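Local atomic coordinates of periplasmic His/Glu/Gln/Arg/opine family-binding protein (Silicibacter pomeroyi, PDB entry 3I6V), a protein that binds lysine in the cleft between two lobes, probably as the periplasmic solute-capturing component of an ABC transporter for amino acids. Residues Gly10-Tyr15 / Ala110-Thr115; Asp52-Ile57 / Glu130-Glu135; Ala70-Ser73 / Glu77-Glu80. All coordinates share one frame; numbering follows the deposited sequence.

Contact 1: residues Gly10-Tyr15 / Ala110-Thr115. With LYS (lysine), chain B.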
ATOM      1  N   GLY A  10      11.851   3.724   4.539  1.00 22.29           N
ATOM      2  CA  GLY A  10      11.537   2.296   4.536  1.00 22.34           C
ATOM      3  C   GLY A  10      10.331   1.961   3.651  1.00 23.38           C
ATOM      4  O   GLY A  10       9.280   2.613   3.737  1.00 22.20           O
ATOM      5  N   THR A  11      10.475   0.928   2.815  1.00 22.99           N
ATOM      6  CA  THR A  11       9.408   0.456   1.967  1.00 23.03           C
ATOM      7  C   THR A  11       9.463  -1.065   1.854  1.00 24.45           C
ATOM      8  O   THR A  11      10.482  -1.701   2.243  1.00 24.38           O
ATOM      9  CB  THR A  11       9.393   1.163   0.583  1.00 23.86           C
ATOM     10  OG1 THR A  11       8.125   0.935  -0.051  1.00 24.82           O
ATOM     11  CG2 THR A  11      10.544   0.696  -0.350  1.00 22.15           C
ATOM     12  N   GLU A  12       8.361  -1.642   1.352  1.00 23.11           N
ATOM     13  CA  GLU A  12       8.238  -3.084   1.234  1.00 24.21           C
ATOM     14  C   GLU A  12       9.023  -3.618   0.008  1.00 24.16           C
ATOM     15  O   GLU A  12       9.600  -4.684   0.080  1.00 23.70           O
ATOM     16  CB  GLU A  12       6.768  -3.481   1.098  1.00 23.50           C
ATOM     17  CG  GLU A  12       6.510  -4.973   1.142  1.00 23.24           C
ATOM     18  CD  GLU A  12       5.015  -5.356   0.977  1.00 25.05           C
ATOM     19  OE1 GLU A  12       4.163  -4.489   0.653  1.00 26.02           O
ATOM     20  OE2 GLU A  12       4.701  -6.545   1.155  1.00 25.33           O
ATOM     21  N   GLY A  13       8.974  -2.900  -1.108  1.00 24.20           N
ATOM     22  CA  GLY A  13       9.670  -3.341  -2.326  1.00 24.81           C
ATOM     23  C   GLY A  13       9.000  -4.528  -3.010  1.00 25.49           C
ATOM     24  O   GLY A  13       9.644  -5.274  -3.761  1.00 25.99           O
ATOM     25  N   ALA A  14       7.702  -4.698  -2.781  1.00 24.74           N
ATOM     26  CA  ALA A  14       6.980  -5.841  -3.328  1.00 24.78           C
ATOM     27  C   ALA A  14       5.516  -5.536  -3.575  1.00 23.90           C
ATOM     28  O   ALA A  14       4.669  -6.417  -3.505  1.00 24.01           O
ATOM     29  CB  ALA A  14       7.152  -7.082  -2.405  1.00 24.32           C
ATOM     30  N   TYR A  15       5.210  -4.289  -3.902  1.00 23.26           N
ATOM     31  CA  TYR A  15       3.806  -3.893  -3.945  1.00 22.55           C
ATOM     32  C   TYR A  15       3.554  -2.968  -5.124  1.00 22.87           C
ATOM     33  O   TYR A  15       3.215  -1.793  -4.930  1.00 21.45           O
ATOM     34  CB  TYR A  15       3.439  -3.221  -2.595  1.00 22.63           C
ATOM     35  CG  TYR A  15       1.965  -2.972  -2.363  1.00 22.77           C
ATOM     36  CD1 TYR A  15       0.991  -3.927  -2.747  1.00 22.70           C
ATOM     37  CD2 TYR A  15       1.537  -1.788  -1.746  1.00 21.12           C
ATOM     38  CE1 TYR A  15      -0.391  -3.710  -2.499  1.00 23.86           C
ATOM     39  CE2 TYR A  15       0.154  -1.558  -1.496  1.00 22.41           C
ATOM     40  CZ  TYR A  15      -0.792  -2.521  -1.892  1.00 24.28           C
ATOM     41  OH  TYR A  15      -2.117  -2.309  -1.656  1.00 23.98           O
ATOM     42  N   ALA A 110      -7.945 -15.261   0.602  1.00 26.03           N
ATOM     43  CA  ALA A 110      -6.553 -14.904   0.836  1.00 25.32           C
ATOM     44  C   ALA A 110      -6.444 -13.387   1.085  1.00 23.43           C
ATOM     45  O   ALA A 110      -7.112 -12.591   0.438  1.00 22.04           O
ATOM     46  CB  ALA A 110      -5.685 -15.281  -0.382  1.00 24.85           C
ATOM     47  N   ALA A 111      -5.586 -13.011   2.023  1.00 22.62           N
ATOM     48  CA  ALA A 111      -5.263 -11.586   2.227  1.00 21.94           C
ATOM     49  C   ALA A 111      -3.852 -11.525   2.759  1.00 21.66           C
ATOM     50  O   ALA A 111      -3.381 -12.447   3.454  1.00 22.37           O
ATOM     51  CB  ALA A 111      -6.233 -10.922   3.235  1.00 20.77           C
ATOM     52  N   GLN A 112      -3.174 -10.435   2.461  1.00 21.57           N
ATOM     53  CA  GLN A 112      -1.868 -10.205   3.065  1.00 20.89           C
ATOM     54  C   GLN A 112      -1.947 -10.012   4.575  1.00 22.00           C
ATOM     55  O   GLN A 112      -2.830  -9.293   5.091  1.00 22.41           O
ATOM     56  CB  GLN A 112      -1.155  -9.022   2.396  1.00 19.79           C
ATOM     57  CG  GLN A 112       0.267  -8.767   2.974  1.00 19.78           C
ATOM     58  CD  GLN A 112       1.067  -7.756   2.173  1.00 18.75           C
ATOM     59  OE1 GLN A 112       0.513  -6.908   1.502  1.00 23.48           O
ATOM     60  NE2 GLN A 112       2.381  -7.866   2.227  1.00 20.48           N
ATOM     61  N   THR A 113      -0.992 -10.615   5.285  1.00 21.78           N
ATOM     62  CA  THR A 113      -0.893 -10.477   6.732  1.00 23.96           C
ATOM     63  C   THR A 113      -0.764  -9.012   7.156  1.00 22.47           C
ATOM     64  O   THR A 113      -0.193  -8.219   6.431  1.00 22.85           O
ATOM     65  CB  THR A 113       0.361 -11.223   7.289  1.00 24.45           C
ATOM     66  OG1 THR A 113       0.341 -12.576   6.818  1.00 32.76           O
ATOM     67  CG2 THR A 113       0.300 -11.289   8.749  1.00 25.92           C
ATOM     68  N   ALA A 114      -1.285  -8.680   8.331  1.00 20.81           N
ATOM     69  CA  ALA A 114      -1.141  -7.326   8.898  1.00 20.30           C
ATOM     70  C   ALA A 114      -1.685  -6.211   7.998  1.00 19.36           C
ATOM     71  O   ALA A 114      -1.063  -5.154   7.895  1.00 18.67           O
ATOM     72  CB  ALA A 114       0.371  -7.024   9.295  1.00 19.57           C
ATOM     73  N   THR A 115      -2.825  -6.448   7.343  1.00 18.99           N
ATOM     74  CA  THR A 115      -3.444  -5.402   6.521  1.00 19.41           C
ATOM     75  C   THR A 115      -4.900  -5.164   6.950  1.00 18.75           C
ATOM     76  O   THR A 115      -5.508  -5.995   7.643  1.00 17.94           O
ATOM     77  CB  THR A 115      -3.473  -5.770   5.008  1.00 18.97           C
ATOM     78  OG1 THR A 115      -4.194  -6.978   4.825  1.00 18.85           O
ATOM     79  CG2 THR A 115      -2.024  -5.886   4.409  1.00 18.96           C
TER
HETATM   80  N   LYS B   1      -3.496  -0.219   2.391  1.00 19.25           N
HETATM   81  CA  LYS B   1      -3.679  -1.566   3.024  1.00 19.15           C
HETATM   82  C   LYS B   1      -3.228  -1.556   4.467  1.00 19.85           C
HETATM   83  O   LYS B   1      -2.639  -0.555   4.899  1.00 20.69           O
HETATM   84  CB  LYS B   1      -2.902  -2.647   2.232  1.00 18.75           C
HETATM   85  CG  LYS B   1      -1.379  -2.519   2.285  1.00 17.98           C
HETATM   86  CD  LYS B   1      -0.718  -3.621   1.385  1.00 20.74           C
HETATM   87  CE  LYS B   1       0.853  -3.609   1.452  1.00 20.73           C
HETATM   88  NZ  LYS B   1       1.435  -4.646   0.456  1.00 20.25           N
HETATM   89  OXT LYS B   1      -3.424  -2.558   5.214  1.00 20.47           O

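Contact 2: residues Asp52-Ile57 / Glu130-Glu135. With LYS (lysine), chain B.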
ATOM      1  N   ASP A  52      10.500  -6.289   4.860  1.00 24.89           N
ATOM      2  CA  ASP A  52       9.290  -7.077   4.625  1.00 25.40           C
ATOM      3  C   ASP A  52       8.112  -6.398   5.367  1.00 24.37           C
ATOM      4  O   ASP A  52       8.288  -5.766   6.432  1.00 21.81           O
ATOM      5  CB  ASP A  52       9.428  -8.534   5.140  1.00 26.61           C
ATOM      6  CG  ASP A  52      10.499  -9.361   4.367  1.00 30.06           C
ATOM      7  OD1 ASP A  52      10.941 -10.382   4.910  1.00 37.38           O
ATOM      8  OD2 ASP A  52      10.901  -8.993   3.245  1.00 34.27           O
ATOM      9  N   TRP A  53       6.931  -6.573   4.794  1.00 23.67           N
ATOM     10  CA  TRP A  53       5.699  -6.005   5.337  1.00 23.81           C
ATOM     11  C   TRP A  53       5.415  -6.449   6.768  1.00 24.58           C
ATOM     12  O   TRP A  53       5.108  -5.609   7.615  1.00 23.28           O
ATOM     13  CB  TRP A  53       4.520  -6.326   4.416  1.00 23.45           C
ATOM     14  CG  TRP A  53       3.233  -5.734   4.931  1.00 24.45           C
ATOM     15  CD1 TRP A  53       2.283  -6.380   5.670  1.00 24.66           C
ATOM     16  CD2 TRP A  53       2.810  -4.368   4.825  1.00 22.99           C
ATOM     17  NE1 TRP A  53       1.265  -5.509   5.993  1.00 24.48           N
ATOM     18  CE2 TRP A  53       1.562  -4.269   5.482  1.00 24.68           C
ATOM     19  CE3 TRP A  53       3.347  -3.221   4.193  1.00 24.68           C
ATOM     20  CZ2 TRP A  53       0.836  -3.069   5.541  1.00 21.69           C
ATOM     21  CZ3 TRP A  53       2.626  -2.023   4.244  1.00 22.35           C
ATOM     22  CH2 TRP A  53       1.381  -1.958   4.907  1.00 19.92           C
ATOM     23  N   ASP A  54       5.566  -7.750   7.054  1.00 25.65           N
ATOM     24  CA  ASP A  54       5.266  -8.316   8.388  1.00 28.01           C
ATOM     25  C   ASP A  54       5.960  -7.580   9.526  1.00 27.49           C
ATOM     26  O   ASP A  54       5.392  -7.404  10.619  1.00 28.91           O
ATOM     27  CB  ASP A  54       5.659  -9.804   8.471  1.00 30.11           C
ATOM     28  CG  ASP A  54       4.837 -10.687   7.526  1.00 37.00           C
ATOM     29  OD1 ASP A  54       3.911 -10.156   6.874  1.00 41.65           O
ATOM     30  OD2 ASP A  54       5.120 -11.922   7.412  1.00 43.31           O
ATOM     31  N   SER A  55       7.169  -7.111   9.275  1.00 24.85           N
ATOM     32  CA  SER A  55       7.928  -6.497  10.348  1.00 23.23           C
ATOM     33  C   SER A  55       8.196  -4.990  10.082  1.00 22.01           C
ATOM     34  O   SER A  55       9.030  -4.407  10.747  1.00 21.98           O
ATOM     35  CB  SER A  55       9.268  -7.268  10.505  1.00 22.71           C
ATOM     36  OG  SER A  55      10.015  -7.180   9.285  1.00 23.65           O
ATOM     37  N   ILE A  56       7.498  -4.366   9.123  1.00 20.68           N
ATOM     38  CA  ILE A  56       7.835  -2.990   8.719  1.00 20.40           C
ATOM     39  C   ILE A  56       7.551  -1.968   9.837  1.00 20.51           C
ATOM     40  O   ILE A  56       8.281  -0.976   9.980  1.00 20.47           O
ATOM     41  CB  ILE A  56       7.175  -2.596   7.358  1.00 20.41           C
ATOM     42  CG1 ILE A  56       7.935  -1.449   6.699  1.00 21.83           C
ATOM     43  CG2 ILE A  56       5.618  -2.358   7.508  1.00 18.91           C
ATOM     44  CD1 ILE A  56       7.691  -1.364   5.166  1.00 21.52           C
ATOM     45  N   ILE A  57       6.523  -2.222  10.643  1.00 19.82           N
ATOM     46  CA  ILE A  57       6.245  -1.348  11.771  1.00 19.99           C
ATOM     47  C   ILE A  57       7.259  -1.568  12.917  1.00 21.03           C
ATOM     48  O   ILE A  57       7.880  -0.609  13.343  1.00 21.08           O
ATOM     49  CB  ILE A  57       4.772  -1.390  12.229  1.00 19.58           C
ATOM     50  CG1 ILE A  57       3.875  -0.692  11.187  1.00 20.44           C
ATOM     51  CG2 ILE A  57       4.616  -0.696  13.607  1.00 19.94           C
ATOM     52  CD1 ILE A  57       2.343  -0.647  11.585  1.00 22.64           C
ATOM     53  N   GLU A 130      -3.822 -15.940   5.598  1.00 27.53           N
ATOM     54  CA  GLU A 130      -2.866 -14.828   5.481  1.00 27.42           C
ATOM     55  C   GLU A 130      -1.566 -15.233   4.807  1.00 27.28           C
ATOM     56  O   GLU A 130      -1.048 -16.292   5.100  1.00 26.65           O
ATOM     57  CB  GLU A 130      -2.548 -14.305   6.875  1.00 27.60           C
ATOM     58  CG  GLU A 130      -3.743 -13.600   7.480  1.00 27.95           C
ATOM     59  CD  GLU A 130      -3.451 -12.994   8.844  1.00 31.99           C
ATOM     60  OE1 GLU A 130      -3.142 -11.787   8.902  1.00 31.73           O
ATOM     61  OE2 GLU A 130      -3.574 -13.706   9.862  1.00 35.30           O
ATOM     62  N   PHE A 131      -1.044 -14.367   3.937  1.00 26.78           N
ATOM     63  CA  PHE A 131       0.232 -14.569   3.255  1.00 27.59           C
ATOM     64  C   PHE A 131       1.145 -13.366   3.478  1.00 27.80           C
ATOM     65  O   PHE A 131       0.674 -12.224   3.556  1.00 27.18           O
ATOM     66  CB  PHE A 131      -0.003 -14.755   1.735  1.00 27.07           C
ATOM     67  CG  PHE A 131      -0.787 -15.977   1.425  1.00 30.10           C
ATOM     68  CD1 PHE A 131      -2.189 -15.931   1.366  1.00 30.99           C
ATOM     69  CD2 PHE A 131      -0.141 -17.208   1.308  1.00 33.36           C
ATOM     70  CE1 PHE A 131      -2.934 -17.075   1.135  1.00 32.03           C
ATOM     71  CE2 PHE A 131      -0.885 -18.373   1.074  1.00 34.94           C
ATOM     72  CZ  PHE A 131      -2.285 -18.301   0.991  1.00 32.85           C
ATOM     73  N   ALA A 132       2.447 -13.631   3.546  1.00 27.73           N
ATOM     74  CA  ALA A 132       3.461 -12.607   3.840  1.00 26.88           C
ATOM     75  C   ALA A 132       3.551 -11.532   2.769  1.00 26.22           C
ATOM     76  O   ALA A 132       3.827 -10.365   3.086  1.00 26.59           O
ATOM     77  CB  ALA A 132       4.857 -13.284   4.068  1.00 27.41           C
ATOM     78  N   THR A 133       3.333 -11.881   1.500  1.00 24.50           N
ATOM     79  CA  THR A 133       3.578 -10.910   0.431  1.00 24.17           C
ATOM     80  C   THR A 133       2.353 -10.783  -0.446  1.00 23.96           C
ATOM     81  O   THR A 133       1.525 -11.698  -0.464  1.00 25.31           O
ATOM     82  CB  THR A 133       4.781 -11.327  -0.479  1.00 25.01           C
ATOM     83  OG1 THR A 133       4.383 -12.461  -1.261  1.00 22.28           O
ATOM     84  CG2 THR A 133       6.076 -11.632   0.350  1.00 25.35           C
ATOM     85  N   PRO A 134       2.229  -9.678  -1.202  1.00 23.45           N
ATOM     86  CA  PRO A 134       1.063  -9.537  -2.074  1.00 23.63           C
ATOM     87  C   PRO A 134       1.040 -10.610  -3.197  1.00 24.86           C
ATOM     88  O   PRO A 134      -0.005 -11.205  -3.500  1.00 23.27           O
ATOM     89  CB  PRO A 134       1.263  -8.149  -2.674  1.00 23.73           C
ATOM     90  CG  PRO A 134       2.103  -7.391  -1.608  1.00 23.43           C
ATOM     91  CD  PRO A 134       3.090  -8.483  -1.253  1.00 23.81           C
ATOM     92  N   GLU A 135       2.200 -10.881  -3.793  1.00 25.64           N
ATOM     93  CA  GLU A 135       2.232 -11.890  -4.845  1.00 26.23           C
ATOM     94  C   GLU A 135       1.757 -13.266  -4.370  1.00 25.04           C
ATOM     95  O   GLU A 135       1.133 -13.983  -5.135  1.00 26.04           O
ATOM     96  CB  GLU A 135       3.612 -11.976  -5.522  1.00 27.06           C
ATOM     97  CG  GLU A 135       3.623 -12.964  -6.768  1.00 31.10           C
ATOM     98  CD  GLU A 135       2.493 -12.724  -7.837  1.00 36.94           C
ATOM     99  OE1 GLU A 135       2.067 -11.544  -8.093  1.00 34.01           O
ATOM    100  OE2 GLU A 135       2.043 -13.756  -8.442  1.00 38.97           O
TER
HETATM  101  N   LYS B   1      -3.496  -0.219   2.391  1.00 19.25           N
HETATM  102  CA  LYS B   1      -3.679  -1.566   3.024  1.00 19.15           C
HETATM  103  C   LYS B   1      -3.228  -1.556   4.467  1.00 19.85           C
HETATM  104  O   LYS B   1      -2.639  -0.555   4.899  1.00 20.69           O
HETATM  105  CB  LYS B   1      -2.902  -2.647   2.232  1.00 18.75           C
HETATM  106  CG  LYS B   1      -1.379  -2.519   2.285  1.00 17.98           C
HETATM  107  CD  LYS B   1      -0.718  -3.621   1.385  1.00 20.74           C
HETATM  108  CE  LYS B   1       0.853  -3.609   1.452  1.00 20.73           C
HETATM  109  NZ  LYS B   1       1.435  -4.646   0.456  1.00 20.25           N
HETATM  110  OXT LYS B   1      -3.424  -2.558   5.214  1.00 20.47           O
HETATM  111  O   HOH W   1       5.868  -9.756   4.804  1.00 38.91           O

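Contact 3: residues Ala70-Ser73 / Glu77-Glu80. With NA (sodium ion), chain C; LYS (lysine), chain B.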
ATOM      1  N   ALA A  70       4.847   2.902   1.999  1.00 22.02           N
ATOM      2  CA  ALA A  70       4.687   1.503   1.583  1.00 21.80           C
ATOM      3  C   ALA A  70       3.210   1.165   1.430  1.00 22.19           C
ATOM      4  O   ALA A  70       2.754   0.113   1.893  1.00 24.27           O
ATOM      5  CB  ALA A  70       5.360   0.545   2.636  1.00 20.66           C
ATOM      6  N   GLY A  71       2.461   2.063   0.796  1.00 21.91           N
ATOM      7  CA  GLY A  71       1.009   1.877   0.578  1.00 21.83           C
ATOM      8  C   GLY A  71       0.208   1.582   1.845  1.00 21.04           C
ATOM      9  O   GLY A  71      -0.792   0.876   1.785  1.00 21.54           O
ATOM     10  N   MET A  72       0.641   2.137   2.980  1.00 20.46           N
ATOM     11  CA  MET A  72       0.060   1.804   4.307  1.00 19.82           C
ATOM     12  C   MET A  72      -1.104   2.763   4.589  1.00 19.58           C
ATOM     13  O   MET A  72      -0.882   3.968   4.645  1.00 19.55           O
ATOM     14  CB  MET A  72       1.108   1.971   5.422  1.00 18.15           C
ATOM     15  CG  MET A  72       0.620   1.542   6.882  1.00 18.14           C
ATOM     16  SD  MET A  72       1.902   1.585   8.148  1.00 10.30           S
ATOM     17  CE  MET A  72       2.615  -0.013   7.850  1.00 24.43           C
ATOM     18  N   SER A  73      -2.309   2.221   4.761  1.00 18.77           N
ATOM     19  CA  SER A  73      -3.465   3.013   5.139  1.00 19.54           C
ATOM     20  C   SER A  73      -3.334   3.569   6.541  1.00 18.86           C
ATOM     21  O   SER A  73      -2.856   2.882   7.468  1.00 18.31           O
ATOM     22  CB  SER A  73      -4.731   2.156   5.087  1.00 20.22           C
ATOM     23  OG  SER A  73      -5.026   1.818   3.726  1.00 19.84           O
ATOM     24  N   GLU A  77      -5.896   1.889  14.715  1.00 19.70           N
ATOM     25  CA  GLU A  77      -5.137   0.780  15.315  1.00 19.29           C
ATOM     26  C   GLU A  77      -3.631   0.983  15.161  1.00 19.16           C
ATOM     27  O   GLU A  77      -2.842   0.672  16.085  1.00 19.00           O
ATOM     28  CB  GLU A  77      -5.597  -0.587  14.723  1.00 19.65           C
ATOM     29  CG  GLU A  77      -4.609  -1.740  15.016  1.00 22.70           C
ATOM     30  CD  GLU A  77      -5.153  -3.113  14.646  1.00 24.01           C
ATOM     31  OE1 GLU A  77      -6.275  -3.201  14.086  1.00 21.70           O
ATOM     32  OE2 GLU A  77      -4.443  -4.099  14.916  1.00 23.01           O
ATOM     33  N   ARG A  78      -3.203   1.474  13.997  1.00 18.19           N
ATOM     34  CA  ARG A  78      -1.760   1.657  13.788  1.00 17.88           C
ATOM     35  C   ARG A  78      -1.311   2.925  14.493  1.00 17.53           C
ATOM     36  O   ARG A  78      -0.191   3.040  14.922  1.00 17.50           O
ATOM     37  CB  ARG A  78      -1.358   1.714  12.307  1.00 17.66           C
ATOM     38  CG  ARG A  78      -1.445   0.329  11.643  1.00 18.25           C
ATOM     39  CD  ARG A  78      -1.530   0.467  10.118  1.00 17.34           C
ATOM     40  NE  ARG A  78      -1.575  -0.854   9.478  1.00 17.65           N
ATOM     41  CZ  ARG A  78      -2.032  -1.068   8.254  1.00 19.16           C
ATOM     42  NH1 ARG A  78      -2.571  -0.072   7.567  1.00 14.55           N
ATOM     43  NH2 ARG A  78      -2.025  -2.297   7.754  1.00 16.85           N
ATOM     44  N   ASP A  79      -2.200   3.880  14.580  1.00 18.36           N
ATOM     45  CA  ASP A  79      -1.926   5.084  15.398  1.00 19.08           C
ATOM     46  C   ASP A  79      -1.651   4.783  16.903  1.00 18.85           C
ATOM     47  O   ASP A  79      -1.104   5.647  17.621  1.00 17.56           O
ATOM     48  CB  ASP A  79      -3.040   6.120  15.172  1.00 18.83           C
ATOM     49  CG  ASP A  79      -2.796   7.446  15.913  1.00 23.33           C
ATOM     50  OD1 ASP A  79      -1.653   8.019  15.859  1.00 22.49           O
ATOM     51  OD2 ASP A  79      -3.762   7.913  16.564  1.00 24.39           O
ATOM     52  N   GLU A  80      -1.967   3.569  17.378  1.00 19.48           N
ATOM     53  CA  GLU A  80      -1.590   3.169  18.749  1.00 20.01           C
ATOM     54  C   GLU A  80      -0.088   3.060  18.905  1.00 20.21           C
ATOM     55  O   GLU A  80       0.406   3.240  19.999  1.00 20.19           O
ATOM     56  CB  GLU A  80      -2.201   1.814  19.162  1.00 20.63           C
ATOM     57  CG  GLU A  80      -3.732   1.780  19.053  1.00 24.56           C
ATOM     58  CD  GLU A  80      -4.302   0.366  19.208  1.00 29.54           C
ATOM     59  OE1 GLU A  80      -3.531  -0.592  19.434  1.00 29.91           O
ATOM     60  OE2 GLU A  80      -5.534   0.216  19.094  1.00 31.29           O
TER
HETATM   61 NA    NA C 279       0.237   7.354  17.181  1.00 17.71          NA
HETATM   62  N   LYS B   1      -3.496  -0.219   2.391  1.00 19.25           N
HETATM   63  CA  LYS B   1      -3.679  -1.566   3.024  1.00 19.15           C
HETATM   64  C   LYS B   1      -3.228  -1.556   4.467  1.00 19.85           C
HETATM   65  O   LYS B   1      -2.639  -0.555   4.899  1.00 20.69           O
HETATM   66  CB  LYS B   1      -2.902  -2.647   2.232  1.00 18.75           C
HETATM   67  CG  LYS B   1      -1.379  -2.519   2.285  1.00 17.98           C
HETATM   68  CD  LYS B   1      -0.718  -3.621   1.385  1.00 20.74           C
HETATM   69  CE  LYS B   1       0.853  -3.609   1.452  1.00 20.73           C
HETATM   70  NZ  LYS B   1       1.435  -4.646   0.456  1.00 20.25           N
HETATM   71  OXT LYS B   1      -3.424  -2.558   5.214  1.00 20.47           O

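Contact 1: residues Gly10-Tyr15 / Ala110-Thr115
E12 and Q112 meet across the ligand cleft of a two-lobed periplasmic binding protein, where the loop after strand 7-11 of one lobe faces the end of strand 108-112 of the other. The two side chains come from opposite directions, both extended beyond CG, and join through one hydrogen bond, Q112 NE2 to E12 OE2 at 2.9 Å. The donor reaches the syn side of OE2 from 24° out of the carboxylate plane, while OE2 itself lies in the amide plane of Q112. The other oxygen of each group turns to the bound lysine: its NZ gives a hydrogen bond of 2.7 Å to E12 OE1. Ligand NZ also donates to Q112 OE1, at 2.7 Å. One carboxylate and one amide, tied to each other, thus grip the ammonium group from both lobes, and the negative charge of E12 probably offsets the positive charge of that group. Y15 adds a flat aromatic face. Its CG stands anti to the backbone N (chi1 -169°), which brings one face of the ring against the ligand ammonium end, with NZ 3.2 Å from the ring plane and over its centre, the geometry of a cation-pi contact. Y18 stacks on this ring from outside the segment. At the other end of the ligand, T115 occupies the N-cap position before helix 116-123 and brings its CA to 3.1 Å from ligand OXT. The T115 hydroxyl bonds to A118 N as the cap, and OG1 also donates to Q112 O at 2.7 Å.

Contact 2: residues Asp52-Ile57 / Glu130-Glu135
A132 touches D54 at the partly exposed border of the lysine cleft of this periplasmic-binding-protein fold, just where strand 127-131 of one lobe gives way to the turn leading into helix 134-142. F131, the last residue of that strand, keeps its side chain turned from D54 and pairs through its backbone with A111 and T113. A132 then makes the direct contact: its CB lies 3.6 Å from D54 OD2, a methyl group against a carboxylate oxygen. With D54 CG beside its own backbone N (chi1 -65°), the carboxylate swings across toward this turn. A132 O accepts two hydrogen bonds, one from Q112 NE2 and one from a water at 2.7 Å. The same water accepts from D54 N at 3.0 Å, so a single molecule bridges the two backbones where the segments come nearest, D54 CA to A132 CA at 6.5 Å. T133 follows as the N-cap of helix 134-142, its OG1 bonded to E136 N. P134 opens the helix and turns its ring inward, CG lying 3.5 Å from NZ of the bound lysine. The opposing segment supplies W53 to the same ligand. The indole N-H is engaged by A114 O, which helps to fix the rotation of the ring, and I56 CG2 lies over the face turned from the ligand. Over the other face, offset toward the rim, ligand CE sits 3.6 Å above the indole plane and is closest to W53 CE3 and CZ3.

Contact 3: residues Ala70-Ser73 / Glu77-Glu80
R78 NH1 gives two hydrogen bonds at once, one to S73 O and one to the carboxylate of the bound lysine, while the next residue, D79, holds a sodium ion. The bond from R78 NH1 to S73 O is 3.0 Å long and bent, with an angle of 142° at the hydrogen. It lies near the guanidinium plane and meets a lone pair in the carbonyl plane. R78 NH1 also donates to ligand O at 2.7 Å, and R78 NH2 to OXT, a two-pronged grip on the carboxylate in which the charges are complementary. NH2 also donates to A114 O of the other lobe. M72 comes over one face of the guanidinium, its CG 3.6 Å from R78 NH1. In the periplasmic-binding-protein fold, short helix 76-79 brings this arginine beside the loop after strand 67-68, and together they bind the alpha-carboxylate and alpha-amino groups, with I116 N of the other lobe giving the lysine a further hydrogen bond. S73 N donates an almost straight bond (164°) to ligand O. Ligand N, the alpha-amino nitrogen, donates to G71 O at 3.0 Å and to S73 OG, so the loop holds both polar groups of the amino acid head. Away from the pocket, D79 binds the sodium ion through its carbonyl O at 2.2 Å and OD1 at 2.4 Å, the site being completed by I82, D83 and E186.

Contacts 1 and 2 have centres about 4 Å apart and both join the two lobes, their second segments lying on the neighbouring parallel strands 108-112 and 127-131 of one sheet. Contact 3, about 12 and 13 Å from their centres, stays within the first lobe. Along the chain, the segments of contacts 1 and 2 alternate, and contact 3 is nested inside the loops that both close. Contacts 1 and 2 lie mainly round the side chain of the bound lysine, T115 of contact 1 reaching the carboxylate that contact 3 binds. Both lobes touch this lysine, as expected of a binding protein captured with its cleft closed on the solute.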